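Local coordinates for protein beta-N-acetylhexosaminidase (Thermotoga neapolitana, PDB 5BZA) that probably hydrolyses terminal non-reducing N-acetyl-D-hexosamine residues in N-acetyl-beta-D-hexosaminides, as a thermostable member of glycoside hydrolase family 3, at residues L236-L241 / D310-A315; V3-L8 / G300-S305; R28-L33 / G270-L275; H142-C147 / S200-A205. All coordinates share one frame; numbering follows the deposited sequence.

Contact 1: L236-L241 / D310-A315; sequences LNFKGL and DEYLSA
The phenol ring of Y312 carries L241 on one face and G240 CA at its edge, near the ring plane and 3.3 Å from Y312 OH. L241 CB stands 3.7 Å from the ring centroid and only 17° off the normal, a CH-pi contact, while L241 CD2 reaches Y312 CD2 at 4.0 Å. K203 lies over the opposite face in a cation-pi contact. The F238 ring has G240 N 3.4 Å above its centre and L241 O at its edge in plane; a stack with F198 adds to its surroundings, and Y312 OH approaches it obliquely.

With CG anti to the carbonyl carbon (chi1 -83°), Y312 projects its hydroxyl to the loop backbone. There L241 N donates to Y312 OH over 3.1 Å, with an N-H...O angle of 161°, and the hydroxyl also bonds to T204 O, a link between two chain segments. A phenylalanine in its place would probably leave L241 N and T204 O without this shared partner.

The tyrosine comes from the end region of helix 299-314; the loop follows helix 225-235 and leads into strand 241-243. L241 also packs on I308 and V309 of helix 299-314, so this contact joins the last barrel helix to the start of a barrel strand.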
loop_
_atom_site.group_PDB
_atom_site.type_symbol
_atom_site.label_atom_id
_atom_site.label_comp_id
_atom_site.label_asym_id
_atom_site.label_seq_id
_atom_site.Cartn_x
_atom_site.Cartn_y
_atom_site.Cartn_z
ATOM N N LEU B 236 -15.973 34.231 8.623
ATOM C CA LEU B 236 -15.682 33.275 7.539
ATOM C C LEU B 236 -16.862 32.424 7.111
ATOM O O LEU B 236 -16.814 31.762 6.058
ATOM C CB LEU B 236 -14.543 32.362 7.981
ATOM C CG LEU B 236 -13.220 33.088 7.947
ATOM C CD1 LEU B 236 -12.091 32.352 8.677
ATOM C CD2 LEU B 236 -12.901 33.295 6.508
ATOM N N ASN B 237 -17.914 32.431 7.923
ATOM C CA ASN B 237 -19.162 31.740 7.608
ATOM C C ASN B 237 -19.023 30.188 7.437
ATOM O O ASN B 237 -19.791 29.528 6.705
ATOM C CB ASN B 237 -19.780 32.378 6.351
ATOM C CG ASN B 237 -21.273 32.167 6.280
ATOM O OD1 ASN B 237 -21.949 32.191 7.318
ATOM N ND2 ASN B 237 -21.801 31.922 5.072
ATOM N N PHE B 238 -18.087 29.593 8.168
ATOM C CA PHE B 238 -17.935 28.148 8.122
ATOM C C PHE B 238 -18.933 27.525 9.087
ATOM O O PHE B 238 -18.886 27.779 10.282
ATOM C CB PHE B 238 -16.501 27.700 8.474
ATOM C CG PHE B 238 -16.317 26.191 8.443
ATOM C CD1 PHE B 238 -16.474 25.479 7.273
ATOM C CD2 PHE B 238 -16.001 25.488 9.604
ATOM C CE1 PHE B 238 -16.329 24.079 7.245
ATOM C CE2 PHE B 238 -15.853 24.095 9.601
ATOM C CZ PHE B 238 -16.018 23.385 8.407
ATOM N N LYS B 239 -19.854 26.725 8.561
ATOM C CA LYS B 239 -20.888 26.141 9.404
ATOM C C LYS B 239 -20.655 24.628 9.517
ATOM O O LYS B 239 -21.537 23.871 9.961
ATOM C CB LYS B 239 -22.297 26.460 8.853
ATOM C CG LYS B 239 -22.562 27.969 8.590
ATOM C CD LYS B 239 -22.138 28.822 9.785
ATOM C CE LYS B 239 -22.714 30.241 9.741
ATOM N NZ LYS B 239 -22.065 31.128 10.766
ATOM N N GLY B 240 -19.481 24.183 9.076
ATOM C CA GLY B 240 -19.207 22.766 9.070
ATOM C C GLY B 240 -18.602 22.285 10.373
ATOM O O GLY B 240 -18.726 22.918 11.415
ATOM N N LEU B 241 -17.921 21.144 10.287
ATOM C CA LEU B 241 -17.372 20.445 11.433
ATOM C C LEU B 241 -16.022 21.021 11.854
ATOM O O LEU B 241 -15.093 21.160 11.023
ATOM C CB LEU B 241 -17.251 18.941 11.092
ATOM C CG LEU B 241 -16.627 17.986 12.113
ATOM C CD1 LEU B 241 -17.468 17.923 13.418
ATOM C CD2 LEU B 241 -16.465 16.573 11.520
ATOM N N ASP B 310 -23.759 14.320 12.807
ATOM C CA ASP B 310 -24.690 13.411 12.125
ATOM C C ASP B 310 -24.773 13.719 10.629
ATOM O O ASP B 310 -24.789 12.811 9.791
ATOM C CB ASP B 310 -26.059 13.480 12.797
ATOM C CG ASP B 310 -26.147 12.561 14.002
ATOM O OD1 ASP B 310 -25.265 11.677 14.136
ATOM O OD2 ASP B 310 -27.055 12.748 14.844
ATOM N N GLU B 311 -24.796 14.993 10.277
ATOM C CA GLU B 311 -24.767 15.310 8.855
ATOM C C GLU B 311 -23.502 14.708 8.213
ATOM O O GLU B 311 -23.613 14.001 7.200
ATOM C CB GLU B 311 -24.874 16.830 8.633
ATOM C CG GLU B 311 -26.292 17.330 8.986
ATOM C CD GLU B 311 -26.426 18.866 9.103
ATOM O OE1 GLU B 311 -27.583 19.355 9.203
ATOM O OE2 GLU B 311 -25.390 19.581 9.145
ATOM N N TYR B 312 -22.323 14.909 8.818
ATOM C CA TYR B 312 -21.088 14.372 8.207
ATOM C C TYR B 312 -21.131 12.838 8.095
ATOM O O TYR B 312 -20.782 12.268 7.058
ATOM C CB TYR B 312 -19.830 14.802 8.983
ATOM C CG TYR B 312 -19.348 16.193 8.576
ATOM C CD1 TYR B 312 -20.133 17.316 8.835
ATOM C CD2 TYR B 312 -18.132 16.384 7.899
ATOM C CE1 TYR B 312 -19.719 18.613 8.448
ATOM C CE2 TYR B 312 -17.712 17.685 7.497
ATOM C CZ TYR B 312 -18.513 18.800 7.782
ATOM O OH TYR B 312 -18.123 20.105 7.419
ATOM N N LEU B 313 -21.518 12.188 9.187
ATOM C CA LEU B 313 -21.654 10.752 9.242
ATOM C C LEU B 313 -22.515 10.265 8.103
ATOM O O LEU B 313 -22.134 9.342 7.370
ATOM C CB LEU B 313 -22.259 10.315 10.572
ATOM C CG LEU B 313 -21.281 10.309 11.748
ATOM C CD1 LEU B 313 -21.950 9.991 13.070
ATOM C CD2 LEU B 313 -20.192 9.279 11.448
ATOM N N SER B 314 -23.655 10.914 7.913
ATOM C CA SER B 314 -24.575 10.493 6.860
ATOM C C SER B 314 -23.925 10.671 5.491
ATOM O O SER B 314 -24.118 9.847 4.588
ATOM C CB SER B 314 -25.892 11.244 6.969
ATOM O OG SER B 314 -26.555 10.825 8.157
ATOM N N ALA B 315 -23.102 11.707 5.355
ATOM C CA ALA B 315 -22.437 11.993 4.074
ATOM C C ALA B 315 -21.469 10.878 3.589
ATOM O O ALA B 315 -21.011 10.903 2.444
ATOM C CB ALA B 315 -21.687 13.331 4.160
#

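Contact 2: V3-L8 / G300-S305; sequences VDLGKL and GKVERS
L5 and L8 close on V302 and S305 where a short 3-10 segment, just ahead of strand 9-13, meets helix 299-314 in the TIM barrel of this glycoside hydrolase. The segments are 292 residues apart in sequence, so the contact brings the start of the barrel domain against its last helix.

The interaction across the interface is apolar. One methyl, V302 CG1, meets both leucines: L5 CD2 lies 3.7 Å from V302 CG1, and L8 CD2 lies 3.9 Å from the same carbon. V302 holds CG1 anti to its backbone N (chi1 178°), which turns this methyl to the two leucines, and both leucine side chains cross the valine at about a right angle. The second methyl of L8 is used one helical turn along, with L8 CD1 4.0 Å from S305 CB. I292 of helix 281-293 touches both L5 and V302, extending this buried cluster to a second helix.

Hydrogen bonds shape each partner separately. The 3-10 segment is closed by K7 N to D4 O and L8 N to L5 O, the latter 2.9 Å long, which brings L5 and L8 to the same valine.

Charge is kept to the margins. K7 leads its amine away from residues 300-305, to D310 further along the same helix, with D4 as a distant second acid. E303, a zinc ligand in a crystal of this protein, points away from residues 3-8.

S305 OG, besides a bond with N271 ND2, donates to K301 O at 2.9 Å from above the carbonyl plane, while S305 N reaches K301 O from the opposite face.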
loop_
_atom_site.group_PDB
_atom_site.type_symbol
_atom_site.label_atom_id
_atom_site.label_comp_id
_atom_site.label_asym_id
_atom_site.label_seq_id
_atom_site.Cartn_x
_atom_site.Cartn_y
_atom_site.Cartn_z
ATOM N N VAL B 3 -27.599 9.990 24.829
ATOM C CA VAL B 3 -26.726 8.822 24.699
ATOM C C VAL B 3 -25.745 9.140 23.557
ATOM O O VAL B 3 -24.799 8.383 23.280
ATOM C CB VAL B 3 -27.542 7.507 24.463
ATOM C CG1 VAL B 3 -26.648 6.317 24.080
ATOM C CG2 VAL B 3 -28.285 7.136 25.729
ATOM N N ASP B 4 -25.947 10.294 22.916
ATOM C CA ASP B 4 -25.117 10.676 21.775
ATOM C C ASP B 4 -23.936 11.597 22.081
ATOM O O ASP B 4 -23.376 12.178 21.150
ATOM C CB ASP B 4 -25.979 11.414 20.735
ATOM C CG ASP B 4 -26.878 10.496 19.945
ATOM O OD1 ASP B 4 -26.565 9.287 19.862
ATOM O OD2 ASP B 4 -27.888 10.994 19.391
ATOM N N LEU B 5 -23.450 11.641 23.318
ATOM C CA LEU B 5 -22.388 12.607 23.598
ATOM C C LEU B 5 -21.067 12.155 23.015
ATOM O O LEU B 5 -20.126 12.976 22.860
ATOM C CB LEU B 5 -22.240 12.824 25.108
ATOM C CG LEU B 5 -23.446 13.579 25.634
ATOM C CD1 LEU B 5 -23.319 13.821 27.114
ATOM C CD2 LEU B 5 -23.500 14.892 24.866
ATOM N N GLY B 6 -21.029 10.872 22.634
ATOM C CA GLY B 6 -19.871 10.271 22.023
ATOM C C GLY B 6 -19.645 10.895 20.673
ATOM O O GLY B 6 -18.534 10.907 20.160
ATOM N N LYS B 7 -20.698 11.456 20.097
ATOM C CA LYS B 7 -20.524 12.142 18.825
ATOM C C LYS B 7 -19.599 13.356 18.945
ATOM O O LYS B 7 -19.041 13.822 17.961
ATOM C CB LYS B 7 -21.887 12.508 18.249
ATOM C CG LYS B 7 -22.611 11.217 17.844
ATOM C CD LYS B 7 -23.912 11.398 17.111
ATOM C CE LYS B 7 -24.474 10.017 16.793
ATOM N NZ LYS B 7 -25.786 10.055 16.096
ATOM N N LEU B 8 -19.376 13.830 20.155
ATOM C CA LEU B 8 -18.511 14.987 20.293
ATOM C C LEU B 8 -17.059 14.569 20.517
ATOM O O LEU B 8 -16.229 15.391 20.917
ATOM C CB LEU B 8 -18.982 15.892 21.447
ATOM C CG LEU B 8 -19.980 16.999 21.070
ATOM C CD1 LEU B 8 -21.210 16.402 20.430
ATOM C CD2 LEU B 8 -20.352 17.915 22.262
ATOM N N GLY B 300 -27.737 24.083 23.685
ATOM C CA GLY B 300 -27.909 24.409 22.276
ATOM C C GLY B 300 -26.666 24.100 21.452
ATOM O O GLY B 300 -26.754 23.648 20.302
ATOM N N LYS B 301 -25.502 24.324 22.060
ATOM C CA LYS B 301 -24.231 24.127 21.384
ATOM C C LYS B 301 -23.926 22.634 21.203
ATOM O O LYS B 301 -23.519 22.204 20.111
ATOM C CB LYS B 301 -23.131 24.808 22.170
ATOM C CG LYS B 301 -23.243 26.289 22.069
ATOM C CD LYS B 301 -22.204 26.981 22.907
ATOM C CE LYS B 301 -22.494 28.471 22.943
ATOM N NZ LYS B 301 -22.002 28.967 24.224
ATOM N N VAL B 302 -24.136 21.856 22.260
ATOM C CA VAL B 302 -23.956 20.409 22.191
ATOM C C VAL B 302 -24.859 19.839 21.132
ATOM O O VAL B 302 -24.422 19.020 20.330
ATOM C CB VAL B 302 -24.236 19.697 23.527
ATOM C CG1 VAL B 302 -24.081 18.204 23.356
ATOM C CG2 VAL B 302 -23.283 20.170 24.584
ATOM N N GLU B 303 -26.107 20.308 21.106
ATOM C CA GLU B 303 -27.098 19.873 20.118
ATOM C C GLU B 303 -26.748 20.243 18.663
ATOM O O GLU B 303 -26.955 19.436 17.740
ATOM C CB GLU B 303 -28.465 20.442 20.481
ATOM C CG GLU B 303 -29.605 19.940 19.603
ATOM C CD GLU B 303 -30.877 20.753 19.783
ATOM O OE1 GLU B 303 -30.905 21.641 20.683
ATOM O OE2 GLU B 303 -31.843 20.500 19.022
ATOM N N ARG B 304 -26.269 21.470 18.445
ATOM C CA ARG B 304 -25.881 21.904 17.099
ATOM C C ARG B 304 -24.708 21.070 16.633
ATOM O O ARG B 304 -24.632 20.669 15.474
ATOM C CB ARG B 304 -25.523 23.407 17.065
ATOM C CG ARG B 304 -26.748 24.331 17.196
ATOM C CD ARG B 304 -26.504 25.790 16.786
ATOM N NE ARG B 304 -25.600 26.533 17.670
ATOM C CZ ARG B 304 -25.981 27.166 18.789
ATOM N NH1 ARG B 304 -27.252 27.112 19.200
ATOM N NH2 ARG B 304 -25.083 27.828 19.525
ATOM N N SER B 305 -23.789 20.833 17.564
ATOM C CA SER B 305 -22.640 19.979 17.338
ATOM C C SER B 305 -23.042 18.560 16.906
ATOM O O SER B 305 -22.579 18.060 15.876
ATOM C CB SER B 305 -21.798 19.942 18.607
ATOM O OG SER B 305 -21.118 21.183 18.776
#

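Contact 3: R28-L33 / G270-L275; sequences RPAGVL and GNMILL
M272 and A30 make the close half of this contact, while L33 and L274 meet more loosely some way along the strands. At the tight end M272 CE lies 3.8 Å from A30 CB, and the same methyl is 3.8 Å from G31 N. It therefore rests against the backbone at the start of strand 31-34 as well as against a side chain. Two torsions bring it there: CG lies beside the backbone N (chi1 -68°), and the thioether bends at its end (chi3 84°). G31 adds no bulk at this point. A CB built on it would stand 3.3 Å from M272 CE, so a side chain here would probably crowd the methionine methyl.

The loose end has a single apolar approach, L33 CD2 to L274 CD1 at 4.3 Å. Both residues are nevertheless buried, so the looseness is one of spacing and not of access to solvent. The backbones do not pair: the nearest CA atoms, those of G31 and L274, are 8.4 Å apart. Strand 9-13 comes between the two in the sheet order, and its F10 touches both M272 and L274, filling the interior beside the contact.

The side chains of L274 and D245 come within about 4 Å at their nearest atoms, and D245 with H161 holds a cadmium ion in this crystal. Methionine and leucines converging across an intervening strand, with the first and last strands adjacent in a parallel eight-stranded sheet, are the interior packing of a closed TIM barrel.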
loop_
_atom_site.group_PDB
_atom_site.type_symbol
_atom_site.label_atom_id
_atom_site.label_comp_id
_atom_site.label_asym_id
_atom_site.label_seq_id
_atom_site.Cartn_x
_atom_site.Cartn_y
_atom_site.Cartn_z
ATOM N N ARG B 28 -19.413 5.110 22.258
ATOM C CA ARG B 28 -19.785 5.369 20.861
ATOM C C ARG B 28 -19.139 6.696 20.344
ATOM O O ARG B 28 -19.846 7.604 19.875
ATOM C CB ARG B 28 -21.314 5.461 20.719
ATOM C CG ARG B 28 -22.124 4.282 21.281
ATOM C CD ARG B 28 -21.798 2.947 20.637
ATOM N NE ARG B 28 -22.398 1.836 21.394
ATOM C CZ ARG B 28 -22.337 0.551 21.039
ATOM N NH1 ARG B 28 -21.720 0.207 19.913
ATOM N NH2 ARG B 28 -22.897 -0.385 21.807
ATOM N N PRO B 29 -17.798 6.809 20.398
ATOM C CA PRO B 29 -17.223 8.000 19.769
ATOM C C PRO B 29 -17.547 7.998 18.302
ATOM O O PRO B 29 -17.509 6.912 17.701
ATOM C CB PRO B 29 -15.718 7.837 19.981
ATOM C CG PRO B 29 -15.537 6.332 20.148
ATOM C CD PRO B 29 -16.767 5.862 20.847
ATOM N N ALA B 30 -17.808 9.163 17.722
ATOM C CA ALA B 30 -18.179 9.216 16.325
ATOM C C ALA B 30 -16.940 9.142 15.441
ATOM O O ALA B 30 -17.031 8.728 14.269
ATOM C CB ALA B 30 -18.971 10.493 16.033
ATOM N N GLY B 31 -15.777 9.475 15.999
ATOM C CA GLY B 31 -14.563 9.547 15.201
ATOM C C GLY B 31 -13.436 8.630 15.669
ATOM O O GLY B 31 -13.192 8.512 16.883
ATOM N N VAL B 32 -12.749 8.003 14.695
ATOM C CA VAL B 32 -11.681 7.060 14.953
ATOM C C VAL B 32 -10.487 7.511 14.124
ATOM O O VAL B 32 -10.567 7.642 12.890
ATOM C CB VAL B 32 -12.102 5.570 14.559
ATOM C CG1 VAL B 32 -10.886 4.617 14.528
ATOM C CG2 VAL B 32 -13.173 5.019 15.499
ATOM N N LEU B 33 -9.392 7.781 14.803
ATOM C CA LEU B 33 -8.124 8.110 14.166
ATOM C C LEU B 33 -7.231 6.929 14.439
ATOM O O LEU B 33 -7.105 6.499 15.620
ATOM C CB LEU B 33 -7.496 9.388 14.741
ATOM C CG LEU B 33 -6.006 9.671 14.453
ATOM C CD1 LEU B 33 -5.737 9.724 12.946
ATOM C CD2 LEU B 33 -5.545 11.015 15.116
ATOM N N GLY B 270 -16.577 24.937 19.010
ATOM C CA GLY B 270 -16.074 23.660 18.540
ATOM C C GLY B 270 -17.097 22.520 18.523
ATOM O O GLY B 270 -18.050 22.512 19.305
ATOM N N ASN B 271 -16.905 21.540 17.638
ATOM C CA ASN B 271 -17.814 20.412 17.553
ATOM C C ASN B 271 -17.224 19.096 18.063
ATOM O O ASN B 271 -17.858 18.386 18.832
ATOM C CB ASN B 271 -18.265 20.190 16.121
ATOM C CG ASN B 271 -18.917 21.393 15.519
ATOM O OD1 ASN B 271 -18.591 21.763 14.378
ATOM N ND2 ASN B 271 -19.879 21.989 16.240
ATOM N N MET B 272 -16.038 18.723 17.598
ATOM C CA MET B 272 -15.495 17.452 18.037
ATOM C C MET B 272 -14.194 17.614 18.748
ATOM O O MET B 272 -13.248 18.191 18.215
ATOM C CB MET B 272 -15.288 16.478 16.866
ATOM C CG MET B 272 -16.557 15.993 16.233
ATOM S SD MET B 272 -16.340 14.623 15.060
ATOM C CE MET B 272 -16.326 13.229 16.193
ATOM N N ILE B 273 -14.131 17.023 19.931
ATOM C CA ILE B 273 -12.892 16.989 20.696
ATOM C C ILE B 273 -11.996 15.817 20.269
ATOM O O ILE B 273 -12.409 14.672 20.368
ATOM C CB ILE B 273 -13.209 16.915 22.170
ATOM C CG1 ILE B 273 -13.929 18.222 22.535
ATOM C CG2 ILE B 273 -11.935 16.680 22.941
ATOM C CD1 ILE B 273 -14.582 18.263 23.892
ATOM N N LEU B 274 -10.788 16.118 19.775
ATOM C CA LEU B 274 -9.845 15.088 19.370
ATOM C C LEU B 274 -8.961 14.670 20.564
ATOM O O LEU B 274 -8.342 15.520 21.216
ATOM C CB LEU B 274 -9.002 15.580 18.187
ATOM C CG LEU B 274 -7.939 14.628 17.624
ATOM C CD1 LEU B 274 -8.620 13.482 16.823
ATOM C CD2 LEU B 274 -6.892 15.293 16.763
ATOM N N LEU B 275 -9.008 13.382 20.926
ATOM C CA LEU B 275 -8.090 12.770 21.912
ATOM C C LEU B 275 -7.061 11.925 21.236
ATOM O O LEU B 275 -7.430 11.113 20.401
ATOM C CB LEU B 275 -8.836 11.893 22.894
ATOM C CG LEU B 275 -9.954 12.650 23.582
ATOM C CD1 LEU B 275 -10.726 11.714 24.467
ATOM C CD2 LEU B 275 -9.316 13.844 24.375
#

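Contact 4: H142-C147 / S200-A205; sequences HGMEAC and SRVKTA
The ST turn that opens at S200, in the loop between helix 192-198 and strand 205-208, receives M144 from helix 136-153 of the barrel's outer layer. The turn is defined by V202 N donating to S200 OG, 3.1 Å long with an N-H...O angle of 160°. S200 OG is also bonded to I197 O at the end of the preceding helix.

Against this turn M144 lays its thioether. M144 SD is 3.5 Å from S200 CB, and M144 CE comes to 3.3 Å from S200 OG and 3.6 Å from V202 CG2. The bend at chi2 (69°) helps swing the sulfur and its methyl toward the loop, and the methionine and valine run past each other in opposite directions. V202 uses its other methyl one turn along the helix: V202 CG1 touches C147 O at 3.7 Å and C147 CB at 4.2 Å.

With the hydroxyl gone, as in an alanine here, V202 N and I197 O would probably lose their common partner and a gap would open beside M144 CE.

I197 extends the apolar surface, touching both M144 and C147. The serine hydroxyl's two bonds stay on its own side of the contact, one to the loop and one to the preceding helix, while helix 136-153 is held by van der Waals contacts of sulfur and methyl groups, some against oxygen atoms, which depend on shape more than direction.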
loop_
_atom_site.group_PDB
_atom_site.type_symbol
_atom_site.label_atom_id
_atom_site.label_comp_id
_atom_site.label_asym_id
_atom_site.label_seq_id
_atom_site.Cartn_x
_atom_site.Cartn_y
_atom_site.Cartn_z
ATOM N N HIS B 142 -2.862 25.349 -4.082
ATOM C CA HIS B 142 -2.482 23.961 -3.834
ATOM C C HIS B 142 -3.389 23.308 -2.782
ATOM O O HIS B 142 -3.704 22.119 -2.874
ATOM C CB HIS B 142 -1.027 23.875 -3.414
ATOM C CG HIS B 142 -0.074 24.131 -4.535
ATOM N ND1 HIS B 142 0.180 25.401 -5.026
ATOM C CD2 HIS B 142 0.655 23.282 -5.296
ATOM C CE1 HIS B 142 1.066 25.320 -6.001
ATOM N NE2 HIS B 142 1.361 24.042 -6.196
ATOM N N GLY B 143 -3.794 24.079 -1.789
ATOM C CA GLY B 143 -4.726 23.606 -0.774
ATOM C C GLY B 143 -6.110 23.318 -1.323
ATOM O O GLY B 143 -6.770 22.324 -0.914
ATOM N N MET B 144 -6.581 24.191 -2.226
ATOM C CA MET B 144 -7.862 23.942 -2.872
ATOM C C MET B 144 -7.797 22.674 -3.742
ATOM O O MET B 144 -8.713 21.858 -3.739
ATOM C CB MET B 144 -8.286 25.135 -3.719
ATOM C CG MET B 144 -9.712 25.070 -4.209
ATOM S SD MET B 144 -11.026 25.256 -2.976
ATOM C CE MET B 144 -11.512 23.535 -2.777
ATOM N N GLU B 145 -6.731 22.547 -4.511
ATOM C CA GLU B 145 -6.536 21.358 -5.309
ATOM C C GLU B 145 -6.526 20.135 -4.430
ATOM O O GLU B 145 -7.126 19.109 -4.786
ATOM C CB GLU B 145 -5.255 21.441 -6.104
ATOM C CG GLU B 145 -5.390 22.204 -7.426
ATOM C CD GLU B 145 -6.141 21.387 -8.490
ATOM O OE1 GLU B 145 -6.456 20.191 -8.235
ATOM O OE2 GLU B 145 -6.355 21.901 -9.609
ATOM N N ALA B 146 -5.868 20.232 -3.278
ATOM C CA ALA B 146 -5.784 19.088 -2.396
ATOM C C ALA B 146 -7.146 18.680 -1.898
ATOM O O ALA B 146 -7.502 17.484 -1.901
ATOM C CB ALA B 146 -4.861 19.373 -1.238
ATOM N N CYS B 147 -7.918 19.656 -1.451
ATOM C CA CYS B 147 -9.250 19.340 -0.934
ATOM C C CYS B 147 -10.159 18.734 -1.999
ATOM O O CYS B 147 -10.923 17.806 -1.702
ATOM C CB CYS B 147 -9.905 20.600 -0.338
ATOM S SG CYS B 147 -9.142 21.036 1.238
ATOM N N SER B 200 -15.344 27.617 -1.764
ATOM C CA SER B 200 -15.696 26.510 -2.677
ATOM C C SER B 200 -16.918 25.765 -2.183
ATOM O O SER B 200 -17.463 26.067 -1.128
ATOM C CB SER B 200 -14.533 25.501 -2.814
ATOM O OG SER B 200 -14.423 24.643 -1.652
ATOM N N ARG B 201 -17.320 24.737 -2.920
ATOM C CA ARG B 201 -18.375 23.833 -2.447
ATOM C C ARG B 201 -17.830 22.464 -2.006
ATOM O O ARG B 201 -18.624 21.552 -1.814
ATOM C CB ARG B 201 -19.451 23.610 -3.534
ATOM C CG ARG B 201 -20.299 24.841 -3.931
ATOM C CD ARG B 201 -21.266 25.258 -2.807
ATOM N NE ARG B 201 -22.237 24.208 -2.466
ATOM C CZ ARG B 201 -23.244 24.348 -1.596
ATOM N NH1 ARG B 201 -23.409 25.487 -0.917
ATOM N NH2 ARG B 201 -24.079 23.331 -1.360
ATOM N N VAL B 202 -16.517 22.335 -1.762
ATOM C CA VAL B 202 -16.006 21.091 -1.203
ATOM C C VAL B 202 -16.378 21.010 0.266
ATOM O O VAL B 202 -16.159 21.959 1.033
ATOM C CB VAL B 202 -14.461 20.951 -1.307
ATOM C CG1 VAL B 202 -13.996 19.645 -0.651
ATOM C CG2 VAL B 202 -14.011 20.959 -2.737
ATOM N N LYS B 203 -16.975 19.895 0.657
ATOM C CA LYS B 203 -17.252 19.666 2.054
ATOM C C LYS B 203 -15.926 19.429 2.745
ATOM O O LYS B 203 -15.124 18.577 2.291
ATOM C CB LYS B 203 -18.165 18.465 2.265
ATOM C CG LYS B 203 -18.574 18.273 3.726
ATOM C CD LYS B 203 -19.697 17.266 3.857
ATOM C CE LYS B 203 -20.542 17.570 5.087
ATOM N NZ LYS B 203 -22.002 17.411 4.829
ATOM N N THR B 204 -15.695 20.112 3.863
ATOM C CA THR B 204 -14.426 19.940 4.571
ATOM C C THR B 204 -14.630 19.999 6.084
ATOM O O THR B 204 -15.594 20.575 6.553
ATOM C CB THR B 204 -13.363 21.038 4.149
ATOM O OG1 THR B 204 -12.113 20.778 4.802
ATOM C CG2 THR B 204 -13.794 22.466 4.562
ATOM N N ALA B 205 -13.741 19.377 6.862
ATOM C CA ALA B 205 -13.702 19.701 8.299
ATOM C C ALA B 205 -12.562 20.713 8.544
ATOM O O ALA B 205 -11.683 20.904 7.702
ATOM C CB ALA B 205 -13.534 18.427 9.179
#

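How the contacts relate
All four contacts belong to the TIM-barrel domain. Contacts 1 and 2 both use helix 299-314; their centres are about 13 Å apart, bridged by a salt bridge. Contact 3 lies among the strands, its centre about 11 Å from that of contact 2, with L8 O and I273 N joining them at 2.8 Å. Contact 4 has its centre about 14 Å from that of contact 1, tied to it by a hydrogen bond, but does not touch contacts 2 or 3. Along the chain, contact 2 encloses contact 3, which encloses contact 4; contact 1 crosses contacts 2 and 3, and opens after contact 4 has closed. Chain start and final helix thus meet, consistent with closure of the barrel.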